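Local coordinates for CDP-4-keto-6-deoxy-D-glucose-3-dehydrase (Yersinia pseudotuberculosis, PDB 3BB8), which probably uses pyridoxal 5'-phosphate to remove the 3-hydroxyl group of CDP-4-keto-6-deoxy-D-glucose during the making of a lipopolysaccharide sugar, at residues 144-149 and 170-175; 137-142 and 399-404; 348-353 and 406-411; 198-203 and 337-342. The protein carries 1 engineered substitution. One frame throughout, in Å; residues are numbered along the deposited sequence.

Contact 1. Residues 144-149 and 170-175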
loop_
_atom_site.group_PDB
_atom_site.type_symbol
_atom_site.label_atom_id
_atom_site.label_comp_id
_atom_site.label_asym_id
_atom_site.label_seq_id
_atom_site.Cartn_x
_atom_site.Cartn_y
_atom_site.Cartn_z
ATOM N N TYR A 144 19.355 -22.272 -6.015
ATOM C CA TYR A 144 18.512 -21.258 -6.635
ATOM C C TYR A 144 18.735 -19.839 -6.111
ATOM O O TYR A 144 17.842 -19.002 -6.156
ATOM C CB TYR A 144 17.039 -21.660 -6.525
ATOM C CG TYR A 144 16.778 -23.033 -7.097
ATOM C CD1 TYR A 144 16.710 -24.153 -6.268
ATOM C CD2 TYR A 144 16.671 -23.227 -8.475
ATOM C CE1 TYR A 144 16.545 -25.429 -6.789
ATOM C CE2 TYR A 144 16.512 -24.499 -9.006
ATOM C CZ TYR A 144 16.451 -25.600 -8.155
ATOM O OH TYR A 144 16.309 -26.872 -8.674
ATOM N N ASN A 145 19.944 -19.588 -5.622
ATOM C CA ASN A 145 20.324 -18.281 -5.128
ATOM C C ASN A 145 21.550 -17.797 -5.901
ATOM O O ASN A 145 22.226 -18.582 -6.569
ATOM C CB ASN A 145 20.612 -18.329 -3.625
ATOM C CG ASN A 145 19.342 -18.254 -2.789
ATOM O OD1 ASN A 145 18.687 -19.264 -2.537
ATOM N ND2 ASN A 145 18.978 -17.047 -2.375
ATOM N N VAL A 146 21.829 -16.501 -5.804
ATOM C CA VAL A 146 22.916 -15.893 -6.563
ATOM C C VAL A 146 24.169 -16.761 -6.526
ATOM O O VAL A 146 24.528 -17.305 -5.480
ATOM C CB VAL A 146 23.259 -14.490 -6.030
ATOM C CG1 VAL A 146 23.675 -14.564 -4.569
ATOM C CG2 VAL A 146 24.356 -13.857 -6.873
ATOM N N ASN A 147 24.829 -16.887 -7.671
ATOM C CA ASN A 147 26.227 -17.302 -7.708
ATOM C C ASN A 147 27.161 -16.232 -7.151
ATOM O O ASN A 147 27.773 -15.476 -7.905
ATOM C CB ASN A 147 26.640 -17.669 -9.135
ATOM C CG ASN A 147 27.984 -18.366 -9.192
ATOM O OD1 ASN A 147 28.394 -18.866 -10.240
ATOM N ND2 ASN A 147 28.678 -18.407 -8.060
ATOM N N ALA A 148 27.265 -16.176 -5.827
ATOM C CA ALA A 148 28.063 -15.152 -5.165
ATOM C C ALA A 148 29.390 -14.770 -5.812
ATOM O O ALA A 148 29.759 -13.594 -5.822
ATOM C CB ALA A 148 28.299 -15.555 -3.723
ATOM N N SER A 149 30.111 -15.749 -6.348
ATOM C CA SER A 149 31.407 -15.461 -6.956
ATOM C C SER A 149 31.325 -14.530 -8.163
ATOM O O SER A 149 32.349 -14.072 -8.664
ATOM C CB SER A 149 32.125 -16.767 -7.346
ATOM O OG SER A 149 31.409 -17.506 -8.320
ATOM N N ASN A 170 15.675 -20.559 1.042
ATOM C CA ASN A 170 17.083 -20.920 1.031
ATOM C C ASN A 170 17.873 -19.616 1.060
ATOM O O ASN A 170 17.464 -18.618 0.475
ATOM C CB ASN A 170 17.410 -21.760 -0.210
ATOM C CG ASN A 170 18.763 -22.451 -0.106
ATOM O OD1 ASN A 170 19.216 -22.795 0.991
ATOM N ND2 ASN A 170 19.407 -22.671 -1.249
ATOM N N LEU A 171 19.010 -19.637 1.748
ATOM C CA LEU A 171 19.827 -18.440 1.913
ATOM C C LEU A 171 20.905 -18.357 0.837
ATOM O O LEU A 171 21.565 -19.349 0.527
ATOM C CB LEU A 171 20.468 -18.415 3.302
ATOM C CG LEU A 171 19.508 -18.472 4.493
ATOM C CD1 LEU A 171 19.235 -19.915 4.893
ATOM C CD2 LEU A 171 20.062 -17.681 5.668
ATOM N N PHE A 172 21.079 -17.166 0.272
ATOM C CA PHE A 172 22.224 -16.886 -0.587
ATOM C C PHE A 172 23.509 -16.779 0.227
ATOM O O PHE A 172 23.476 -16.740 1.457
ATOM C CB PHE A 172 21.996 -15.598 -1.381
ATOM C CG PHE A 172 21.895 -14.368 -0.525
ATOM C CD1 PHE A 172 23.031 -13.787 0.012
ATOM C CD2 PHE A 172 20.664 -13.793 -0.257
ATOM C CE1 PHE A 172 22.941 -12.654 0.800
ATOM C CE2 PHE A 172 20.568 -12.661 0.531
ATOM C CZ PHE A 172 21.708 -12.091 1.060
ATOM N N ASP A 173 24.641 -16.732 -0.467
ATOM C CA ASP A 173 25.943 -16.836 0.180
ATOM C C ASP A 173 26.295 -15.549 0.919
ATOM O O ASP A 173 27.069 -14.729 0.423
ATOM C CB ASP A 173 27.028 -17.166 -0.846
ATOM C CG ASP A 173 28.383 -17.398 -0.208
ATOM O OD1 ASP A 173 28.564 -17.008 0.965
ATOM O OD2 ASP A 173 29.268 -17.969 -0.880
ATOM N N LEU A 174 25.724 -15.378 2.106
ATOM C CA LEU A 174 25.895 -14.146 2.870
ATOM C C LEU A 174 27.361 -13.785 3.087
ATOM O O LEU A 174 27.748 -12.611 3.003
ATOM C CB LEU A 174 25.173 -14.262 4.216
ATOM C CG LEU A 174 23.698 -13.846 4.188
ATOM C CD1 LEU A 174 23.001 -14.310 5.452
ATOM C CD2 LEU A 174 23.600 -12.334 4.042
ATOM N N ALA A 175 28.174 -14.799 3.360
ATOM C CA ALA A 175 29.595 -14.597 3.587
ATOM C C ALA A 175 30.222 -13.828 2.432
ATOM O O ALA A 175 30.879 -12.807 2.642
ATOM C CB ALA A 175 30.288 -15.939 3.759
#
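Asn145 and Phe172 form the tight, buried end of this contact. CB of Asn145 lies 3.7 Å from CA of Phe172. The Asn145 amide continues over the backbone of 170-172, and its CG comes within 3.9 Å of Leu171 C. The amide plane stands 45° from the Phe172 ring. Val146 adds a methyl group from the same segment: its CG1 meets Phe172 CB at 3.7 Å. Phe172 touches through its backbone and CB. With CG between the backbone N and the carbonyl carbon (chi1 64°), the ring turns away and stacks on His166. Asn170 is also buried. Its OD1 takes the backbone N-H of Thr337, and its ND2 gives a bond to Thr143 O.

The other end is looser. There the contact comes down to Ala148, whose CB rests on Asp173 CB at 3.5 Å. Asp173 is partly exposed, and OD1 of its carboxylate caps the backbone N of Glu176.

Two local motifs meet here. Tyr144 and Asn145 together lie opposite Asp140 as a G1 beta bulge, where strand 145-146 pairs back on strand 133-140. Asp173 is the N-cap of helix 174-184. The surrounding mixed sheet is that of the aspartate aminotransferase fold.

Contact 2. Residues 137-142 and 399-404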
loop_
_atom_site.group_PDB
_atom_site.type_symbol
_atom_site.label_atom_id
_atom_site.label_comp_id
_atom_site.label_asym_id
_atom_site.label_seq_id
_atom_site.Cartn_x
_atom_site.Cartn_y
_atom_site.Cartn_z
ATOM N N VAL A 137 23.476 -10.852 -12.221
ATOM C CA VAL A 137 24.489 -11.908 -12.293
ATOM C C VAL A 137 23.715 -13.217 -12.117
ATOM O O VAL A 137 22.686 -13.252 -11.441
ATOM C CB VAL A 137 25.574 -11.804 -11.197
ATOM C CG1 VAL A 137 26.409 -10.566 -11.422
ATOM C CG2 VAL A 137 24.941 -11.807 -9.817
ATOM N N ASP A 138 24.208 -14.290 -12.723
ATOM C CA ASP A 138 23.532 -15.581 -12.667
ATOM C C ASP A 138 23.396 -16.204 -11.280
ATOM O O ASP A 138 24.104 -15.843 -10.342
ATOM C CB ASP A 138 24.239 -16.558 -13.615
ATOM C CG ASP A 138 23.350 -17.714 -14.036
ATOM O OD1 ASP A 138 22.155 -17.485 -14.321
ATOM O OD2 ASP A 138 23.855 -18.852 -14.100
ATOM N N VAL A 139 22.458 -17.137 -11.160
ATOM C CA VAL A 139 22.228 -17.842 -9.904
ATOM C C VAL A 139 22.800 -19.256 -10.007
ATOM O O VAL A 139 23.376 -19.637 -11.032
ATOM C CB VAL A 139 20.724 -17.957 -9.586
ATOM C CG1 VAL A 139 20.119 -16.573 -9.401
ATOM C CG2 VAL A 139 20.021 -18.706 -10.704
ATOM N N ASP A 140 22.640 -20.030 -8.939
ATOM C CA ASP A 140 23.135 -21.401 -8.905
ATOM C C ASP A 140 22.004 -22.392 -8.652
ATOM O O ASP A 140 21.087 -22.117 -7.877
ATOM C CB ASP A 140 24.216 -21.553 -7.833
ATOM C CG ASP A 140 24.518 -23.003 -7.511
ATOM O OD1 ASP A 140 23.811 -23.586 -6.664
ATOM O OD2 ASP A 140 25.464 -23.561 -8.108
ATOM N N ILE A 141 22.074 -23.544 -9.311
ATOM C CA ILE A 141 21.279 -24.701 -8.917
ATOM C C ILE A 141 22.122 -25.713 -8.150
ATOM O O ILE A 141 23.305 -25.897 -8.439
ATOM C CB ILE A 141 20.648 -25.394 -10.139
ATOM C CG1 ILE A 141 19.888 -24.379 -10.995
ATOM C CG2 ILE A 141 19.726 -26.519 -9.696
ATOM C CD1 ILE A 141 19.652 -24.834 -12.418
ATOM N N PRO A 142 21.506 -26.369 -7.171
ATOM C CA PRO A 142 20.053 -26.292 -6.989
ATOM C C PRO A 142 19.681 -25.563 -5.702
ATOM O O PRO A 142 18.650 -25.862 -5.100
ATOM C CB PRO A 142 19.639 -27.761 -6.900
ATOM C CG PRO A 142 20.840 -28.453 -6.361
ATOM C CD PRO A 142 22.024 -27.727 -6.936
ATOM N N THR A 399 22.853 -18.293 -17.815
ATOM C CA THR A 399 22.615 -19.699 -18.159
ATOM C C THR A 399 21.706 -20.433 -17.173
ATOM O O THR A 399 20.694 -21.012 -17.568
ATOM C CB THR A 399 23.958 -20.465 -18.266
ATOM O OG1 THR A 399 24.741 -19.896 -19.325
ATOM C CG2 THR A 399 23.724 -21.949 -18.547
ATOM N N ASN A 400 22.060 -20.408 -15.893
ATOM C CA ASN A 400 21.250 -21.084 -14.885
ATOM C C ASN A 400 19.874 -20.456 -14.736
ATOM O O ASN A 400 18.890 -21.161 -14.487
ATOM C CB ASN A 400 21.982 -21.096 -13.544
ATOM C CG ASN A 400 23.127 -22.097 -13.524
ATOM O OD1 ASN A 400 23.903 -22.166 -12.569
ATOM N ND2 ASN A 400 23.228 -22.886 -14.582
ATOM N N THR A 401 19.808 -19.134 -14.905
ATOM C CA THR A 401 18.549 -18.405 -14.801
ATOM C C THR A 401 17.617 -18.880 -15.898
ATOM O O THR A 401 16.445 -19.146 -15.653
ATOM C CB THR A 401 18.755 -16.879 -14.975
ATOM O OG1 THR A 401 19.655 -16.400 -13.970
ATOM C CG2 THR A 401 17.432 -16.146 -14.857
ATOM N N ASP A 402 18.145 -18.972 -17.116
ATOM C CA ASP A 402 17.349 -19.439 -18.248
ATOM C C ASP A 402 16.905 -20.873 -18.001
ATOM O O ASP A 402 15.776 -21.256 -18.320
ATOM C CB ASP A 402 18.163 -19.377 -19.546
ATOM C CG ASP A 402 18.150 -18.002 -20.173
ATOM O OD1 ASP A 402 17.060 -17.397 -20.233
ATOM O OD2 ASP A 402 19.220 -17.533 -20.614
ATOM N N ARG A 403 17.798 -21.670 -17.426
ATOM C CA ARG A 403 17.460 -23.058 -17.157
ATOM C C ARG A 403 16.298 -23.100 -16.169
ATOM O O ARG A 403 15.400 -23.940 -16.283
ATOM C CB ARG A 403 18.668 -23.805 -16.582
ATOM C CG ARG A 403 18.568 -25.307 -16.756
ATOM C CD ARG A 403 19.628 -26.044 -15.973
ATOM N NE ARG A 403 19.408 -27.486 -16.027
ATOM C CZ ARG A 403 19.814 -28.337 -15.091
ATOM N NH1 ARG A 403 20.464 -27.893 -14.019
ATOM N NH2 ARG A 403 19.568 -29.634 -15.228
ATOM N N ILE A 404 16.308 -22.180 -15.207
ATOM C CA ILE A 404 15.250 -22.137 -14.207
ATOM C C ILE A 404 13.950 -21.726 -14.862
ATOM O O ILE A 404 12.893 -22.285 -14.580
ATOM C CB ILE A 404 15.591 -21.142 -13.065
ATOM C CG1 ILE A 404 16.788 -21.671 -12.263
ATOM C CG2 ILE A 404 14.388 -20.954 -12.156
ATOM C CD1 ILE A 404 17.221 -20.770 -11.129
#
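Asp138 meets the first turn of helix 399-407 with both carboxylate oxygens. With CG anti to the backbone N (chi1 -158°), the carboxylate comes nearer the helix. OD1 accepts two bonds from Thr401: one from N at 2.9 Å, through the syn lone pair, and one from the hydroxyl OG1 at 2.7 Å. OD2 takes Asn400 N at 3.0 Å, also on the syn side but 19° out of the carboxylate plane. These three bonds fix the rotation of the group. The start of the helix would be expected to favour its negative charge.

Val139 follows with an apolar touch: its CG2 lies 3.5 Å from Ile404 CD1, and the two side chains pass at a slant. Asp140 turns away from the helix, and its OD1 bonds to Thr143 OG1. Ile141 points back toward the helix. Its side chain crosses that of Arg403 at about a right angle, with CD1 3.5 Å from NH1. The guanidinium is held from outside by a salt bridge to Glu332.

Strand 133-140 and helix 399-407 are thus joined by an acidic side chain at the break in the strand, accepting backbone N-H groups in the first turn of the helix.

Contact 3. Residues 348-353 and 406-411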
loop_
_atom_site.group_PDB
_atom_site.type_symbol
_atom_site.label_atom_id
_atom_site.label_comp_id
_atom_site.label_asym_id
_atom_site.label_seq_id
_atom_site.Cartn_x
_atom_site.Cartn_y
_atom_site.Cartn_z
ATOM N N PRO A 348 11.687 -26.508 -4.399
ATOM C CA PRO A 348 12.117 -26.325 -5.793
ATOM C C PRO A 348 12.736 -27.567 -6.457
ATOM O O PRO A 348 13.647 -28.198 -5.914
ATOM C CB PRO A 348 13.111 -25.176 -5.692
ATOM C CG PRO A 348 13.796 -25.473 -4.381
ATOM C CD PRO A 348 12.626 -25.842 -3.474
ATOM N N ILE A 349 12.248 -27.880 -7.653
ATOM C CA ILE A 349 12.713 -29.035 -8.412
ATOM C C ILE A 349 13.011 -28.678 -9.864
ATOM O O ILE A 349 12.194 -28.044 -10.533
ATOM C CB ILE A 349 11.641 -30.147 -8.417
ATOM C CG1 ILE A 349 11.368 -30.608 -6.985
ATOM C CG2 ILE A 349 12.096 -31.315 -9.294
ATOM C CD1 ILE A 349 10.136 -31.465 -6.855
ATOM N N THR A 350 14.181 -29.086 -10.344
ATOM C CA THR A 350 14.560 -28.860 -11.734
ATOM C C THR A 350 14.516 -30.156 -12.535
ATOM O O THR A 350 15.277 -31.087 -12.272
ATOM C CB THR A 350 15.968 -28.248 -11.843
ATOM O OG1 THR A 350 15.974 -26.945 -11.246
ATOM C CG2 THR A 350 16.389 -28.135 -13.299
ATOM N N LEU A 351 13.620 -30.210 -13.515
ATOM C CA LEU A 351 13.473 -31.392 -14.356
ATOM C C LEU A 351 14.575 -31.461 -15.408
ATOM O O LEU A 351 14.802 -30.503 -16.146
ATOM C CB LEU A 351 12.100 -31.404 -15.030
ATOM C CG LEU A 351 11.928 -32.372 -16.202
ATOM C CD1 LEU A 351 11.755 -33.799 -15.700
ATOM C CD2 LEU A 351 10.751 -31.960 -17.072
ATOM N N LYS A 352 15.255 -32.600 -15.471
ATOM C CA LYS A 352 16.386 -32.768 -16.377
ATOM C C LYS A 352 15.941 -32.696 -17.834
ATOM O O LYS A 352 14.916 -33.266 -18.209
ATOM C CB LYS A 352 17.095 -34.098 -16.109
ATOM C CG LYS A 352 17.989 -34.087 -14.881
ATOM C CD LYS A 352 18.671 -35.431 -14.683
ATOM C CE LYS A 352 19.401 -35.490 -13.350
ATOM N NZ LYS A 352 20.402 -34.395 -13.217
ATOM N N GLU A 353 16.717 -31.992 -18.651
ATOM C CA GLU A 353 16.379 -31.805 -20.057
ATOM C C GLU A 353 16.323 -33.139 -20.793
ATOM O O GLU A 353 15.445 -33.362 -21.627
ATOM C CB GLU A 353 17.388 -30.874 -20.731
ATOM C CG GLU A 353 17.292 -29.424 -20.285
ATOM C CD GLU A 353 18.116 -29.139 -19.045
ATOM O OE1 GLU A 353 18.397 -30.090 -18.284
ATOM O OE2 GLU A 353 18.483 -27.965 -18.830
ATOM N N ASN A 406 13.041 -22.247 -17.832
ATOM C CA ASN A 406 12.538 -23.355 -18.644
ATOM C C ASN A 406 12.299 -24.681 -17.950
ATOM O O ASN A 406 11.333 -25.374 -18.261
ATOM C CB ASN A 406 13.494 -23.645 -19.804
ATOM C CG ASN A 406 13.545 -22.532 -20.811
ATOM O OD1 ASN A 406 12.530 -22.188 -21.417
ATOM N ND2 ASN A 406 14.734 -21.956 -20.999
ATOM N N GLN A 407 13.170 -25.037 -17.013
ATOM C CA GLN A 407 13.077 -26.349 -16.374
ATOM C C GLN A 407 12.735 -26.451 -14.892
ATOM O O GLN A 407 12.541 -27.559 -14.383
ATOM C CB GLN A 407 14.394 -27.085 -16.617
ATOM C CG GLN A 407 14.805 -27.149 -18.083
ATOM C CD GLN A 407 13.931 -28.093 -18.873
ATOM O OE1 GLN A 407 13.847 -29.282 -18.559
ATOM N NE2 GLN A 407 13.273 -27.578 -19.899
ATOM N N THR A 408 12.650 -25.324 -14.193
ATOM C CA THR A 408 12.371 -25.373 -12.759
ATOM C C THR A 408 10.930 -25.097 -12.362
ATOM O O THR A 408 10.173 -24.467 -13.089
ATOM C CB THR A 408 13.295 -24.392 -12.007
ATOM O OG1 THR A 408 14.652 -24.657 -12.375
ATOM C CG2 THR A 408 13.151 -24.541 -10.496
ATOM N N PHE A 409 10.556 -25.598 -11.194
ATOM C CA PHE A 409 9.227 -25.394 -10.650
ATOM C C PHE A 409 9.296 -25.836 -9.188
ATOM O O PHE A 409 10.262 -26.479 -8.787
ATOM C CB PHE A 409 8.199 -26.218 -11.438
ATOM C CG PHE A 409 8.257 -27.700 -11.172
ATOM C CD1 PHE A 409 7.434 -28.280 -10.205
ATOM C CD2 PHE A 409 9.129 -28.513 -11.883
ATOM C CE1 PHE A 409 7.483 -29.655 -9.955
ATOM C CE2 PHE A 409 9.187 -29.887 -11.640
ATOM C CZ PHE A 409 8.361 -30.456 -10.672
ATOM N N TRP A 410 8.298 -25.481 -8.386
ATOM C CA TRP A 410 8.314 -25.888 -6.990
ATOM C C TRP A 410 6.962 -26.376 -6.525
ATOM O O TRP A 410 5.937 -26.037 -7.112
ATOM C CB TRP A 410 8.804 -24.751 -6.074
ATOM C CG TRP A 410 8.056 -23.441 -6.179
ATOM C CD1 TRP A 410 8.237 -22.466 -7.115
ATOM C CD2 TRP A 410 7.049 -22.951 -5.282
ATOM N NE1 TRP A 410 7.411 -21.394 -6.856
ATOM C CE2 TRP A 410 6.671 -21.666 -5.738
ATOM C CE3 TRP A 410 6.430 -23.472 -4.137
ATOM C CZ2 TRP A 410 5.703 -20.895 -5.091
ATOM C CZ3 TRP A 410 5.464 -22.703 -3.491
ATOM C CH2 TRP A 410 5.112 -21.428 -3.971
ATOM N N ILE A 411 6.959 -27.178 -5.465
ATOM C CA ILE A 411 5.718 -27.659 -4.872
ATOM C C ILE A 411 5.714 -27.454 -3.361
ATOM O O ILE A 411 6.601 -26.803 -2.810
ATOM C CB ILE A 411 5.486 -29.151 -5.178
ATOM C CG1 ILE A 411 6.622 -29.996 -4.601
ATOM C CG2 ILE A 411 5.359 -29.372 -6.679
ATOM C CD1 ILE A 411 6.762 -31.356 -5.250
#
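The backbone of Ile349 exchanges two hydrogen bonds with that of Phe409, at the middle of an antiparallel strand pairing. Strands 347-351 and 408-411 are neighbours in a three-stranded antiparallel sheet, in which 347-351 is central. Ile349 N gives a nearly straight bond to Phe409 O (2.7 Å, 174°). Phe409 N returns one to Ile349 O at 3.0 Å. Leu351 N binds Gln407 O, also at 3.0 Å, where the helix passes into the strand.

On the face with Ile349, the Phe409 ring folds back beside its partner (chi1 73°). Ile349 CB lies 3.9 Å above the ring plane, offset toward the rim. Farther along, CD1 of Ile349 meets CD1 of Ile411 at 3.7 Å. Phe429 of helix 419-432 packs against all three of these side chains.

The other face carries Pro348, Thr350, Thr408 and Trp410. The two threonine OG1 atoms share a hydrogen bond of 2.9 Å, and Thr350 OG1 also bonds to Tyr144 OH. Trp410 sets its CB against Pro348 CA at 3.7 Å. Its indole leads away, to Phe345 and to Tyr280 of the second subunit.

At the outer end the Glu353 carboxylate stacks on the Gln407 amide, their planes 7° apart. Arg403 NE holds Glu353 OE2 in a salt bridge, and that oxygen lies 3.8 Å from Gln407 CG.

Contact 4. Residues 198-203 and 337-342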
loop_
_atom_site.group_PDB
_atom_site.type_symbol
_atom_site.label_atom_id
_atom_site.label_comp_id
_atom_site.label_asym_id
_atom_site.label_seq_id
_atom_site.Cartn_x
_atom_site.Cartn_y
_atom_site.Cartn_z
ATOM N N SER A 198 14.560 -18.225 8.449
ATOM C CA SER A 198 15.773 -18.769 7.873
ATOM C C SER A 198 16.980 -18.219 8.603
ATOM O O SER A 198 17.021 -17.040 8.956
ATOM C CB SER A 198 15.872 -18.415 6.383
ATOM O OG SER A 198 14.987 -19.206 5.607
ATOM N N THR A 199 17.967 -19.080 8.824
ATOM C CA THR A 199 19.188 -18.680 9.501
ATOM C C THR A 199 20.387 -19.021 8.625
ATOM O O THR A 199 20.328 -19.925 7.796
ATOM C CB THR A 199 19.341 -19.403 10.861
ATOM O OG1 THR A 199 19.566 -20.802 10.640
ATOM C CG2 THR A 199 18.085 -19.237 11.693
ATOM N N TYR A 200 21.464 -18.271 8.806
ATOM C CA TYR A 200 22.697 -18.485 8.066
ATOM C C TYR A 200 23.825 -18.297 9.063
ATOM O O TYR A 200 23.998 -17.210 9.616
ATOM C CB TYR A 200 22.834 -17.474 6.926
ATOM C CG TYR A 200 24.122 -17.599 6.137
ATOM C CD1 TYR A 200 25.330 -17.130 6.653
ATOM C CD2 TYR A 200 24.132 -18.184 4.869
ATOM C CE1 TYR A 200 26.519 -17.238 5.922
ATOM C CE2 TYR A 200 25.312 -18.301 4.131
ATOM C CZ TYR A 200 26.502 -17.824 4.659
ATOM O OH TYR A 200 27.666 -17.909 3.919
ATOM N N ASP A 201 24.583 -19.361 9.304
ATOM C CA ASP A 201 25.688 -19.300 10.248
ATOM C C ASP A 201 25.083 -19.058 11.629
ATOM O O ASP A 201 25.690 -18.418 12.483
ATOM C CB ASP A 201 26.642 -18.162 9.857
ATOM C CG ASP A 201 27.977 -18.241 10.570
ATOM O OD1 ASP A 201 28.589 -19.330 10.558
ATOM O OD2 ASP A 201 28.419 -17.216 11.132
ATOM N N GLY A 202 23.868 -19.567 11.823
ATOM C CA GLY A 202 23.172 -19.412 13.091
ATOM C C GLY A 202 22.437 -18.097 13.297
ATOM O O GLY A 202 21.589 -17.995 14.184
ATOM N N LYS A 203 22.745 -17.096 12.476
ATOM C CA LYS A 203 22.128 -15.771 12.586
ATOM C C LYS A 203 20.882 -15.594 11.699
ATOM O O LYS A 203 20.922 -15.840 10.491
ATOM C CB LYS A 203 23.177 -14.701 12.249
ATOM C CG LYS A 203 22.722 -13.255 12.412
ATOM C CD LYS A 203 23.830 -12.286 11.991
ATOM C CE LYS A 203 23.422 -10.830 12.181
ATOM N NZ LYS A 203 23.004 -10.534 13.584
ATOM N N THR A 337 21.755 -23.952 1.153
ATOM C CA THR A 337 23.047 -23.309 0.955
ATOM C C THR A 337 23.975 -23.683 2.109
ATOM O O THR A 337 23.538 -23.814 3.254
ATOM C CB THR A 337 22.886 -21.772 0.870
ATOM O OG1 THR A 337 22.202 -21.439 -0.343
ATOM C CG2 THR A 337 24.240 -21.076 0.874
ATOM N N GLU A 338 25.255 -23.856 1.800
ATOM C CA GLU A 338 26.233 -24.241 2.811
ATOM C C GLU A 338 26.203 -23.356 4.045
ATOM O O GLU A 338 26.203 -22.124 3.954
ATOM C CB GLU A 338 27.648 -24.230 2.235
ATOM C CG GLU A 338 28.629 -25.052 3.067
ATOM C CD GLU A 338 30.072 -24.667 2.829
ATOM O OE1 GLU A 338 30.494 -24.610 1.652
ATOM O OE2 GLU A 338 30.787 -24.423 3.825
ATOM N N ASN A 339 26.180 -24.007 5.199
ATOM C CA ASN A 339 26.162 -23.334 6.486
ATOM C C ASN A 339 24.916 -22.484 6.680
ATOM O O ASN A 339 24.997 -21.328 7.095
ATOM C CB ASN A 339 27.422 -22.476 6.645
ATOM C CG ASN A 339 27.569 -21.912 8.049
ATOM O OD1 ASN A 339 27.267 -22.587 9.037
ATOM N ND2 ASN A 339 28.046 -20.677 8.145
ATOM N N SER A 340 23.757 -23.061 6.385
ATOM C CA SER A 340 22.502 -22.341 6.548
ATOM C C SER A 340 21.406 -23.305 6.963
ATOM O O SER A 340 21.475 -24.494 6.670
ATOM C CB SER A 340 22.105 -21.649 5.241
ATOM O OG SER A 340 21.527 -22.564 4.330
ATOM N N ASP A 341 20.400 -22.790 7.656
ATOM C CA ASP A 341 19.280 -23.609 8.095
ATOM C C ASP A 341 18.027 -22.964 7.490
ATOM O O ASP A 341 17.261 -22.283 8.169
ATOM C CB ASP A 341 19.215 -23.628 9.629
ATOM C CG ASP A 341 18.235 -24.659 10.170
ATOM O OD1 ASP A 341 17.668 -25.439 9.370
ATOM O OD2 ASP A 341 18.036 -24.693 11.405
ATOM N N PRO A 342 17.830 -23.191 6.195
ATOM C CA PRO A 342 16.754 -22.527 5.452
ATOM C C PRO A 342 15.378 -22.906 5.990
ATOM O O PRO A 342 15.058 -24.091 6.083
ATOM C CB PRO A 342 16.931 -23.067 4.032
ATOM C CG PRO A 342 17.562 -24.401 4.219
ATOM C CD PRO A 342 18.466 -24.264 5.412
#
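The Tyr200 ring has the carbonyl O of Asn339 over one face, 3.9 Å above the plane and offset toward the rim. Thr337 CG2 sits at the ring edge, 4.4 Å from CE2 of Tyr200. Ser340 CB approaches at a slant, 4.0 Å from CD2 of Tyr200. The second pair of flat groups is Asp201 and Asn339, with carboxylate and amide planes 73° apart. ND2 of Asn339 gives a bond to Asp201 OD1 that is short and straight (2.8 Å, 171°). The acceptor lies in the amide plane, but the donor comes to the anti side of OD1, out of the carboxylate plane. Each side chain has CG anti to its backbone N (chi1 -166° for Asp201), which brings the two groups together at the exposed end of the pairing.

The backbones pair antiparallel. Asp341 N bonds to Thr199 O at 2.9 Å, with the donor well above the carbonyl plane. The return bond, Thr199 N to Asp341 O, is weak at 3.3 Å. Asp201 N donates to Asn339 O at 3.0 Å, the same oxygen that lies over the tyrosine ring. Beside Thr199, the Asp341 side chain points the same way, and its OD2 makes a salt bridge to Lys314. Ser340 OG bonds to Thr337 O at 2.6 Å, closing the bend before the strand.

Strand 199-200 forms a beta hairpin with 203-204, closed by a type I' turn from Tyr200 to Lys203, and also pairs with 340-341. Tyr200 OH bonds to Ala175 N in the first turn of helix 174-184, while Lys314 belongs to helix 293-323.

In the fold
Contact 1 joins the other three. It shares the mixed sheet with contact 2, where Asn145 O lies 2.8 Å from Asp140 N, a probable hydrogen bond; their centres are 12 Å apart. Toward contact 3 it sends Tyr144, whose CE1 packs on Pro348 CB at 3.6 Å. Contact 4 is 11 Å away between centres, and Leu171 packs against its Tyr200. Contacts 2 and 3 both use helix 399-407, and Arg403 CZ packs 3.9 Å from Thr350 CG2. Contact 4 touches neither of these two. None of the four forms the cofactor pocket. The nearest side chains to pyridoxal phosphate are Trp410, about 8 Å away, and Asn145, about 9 Å.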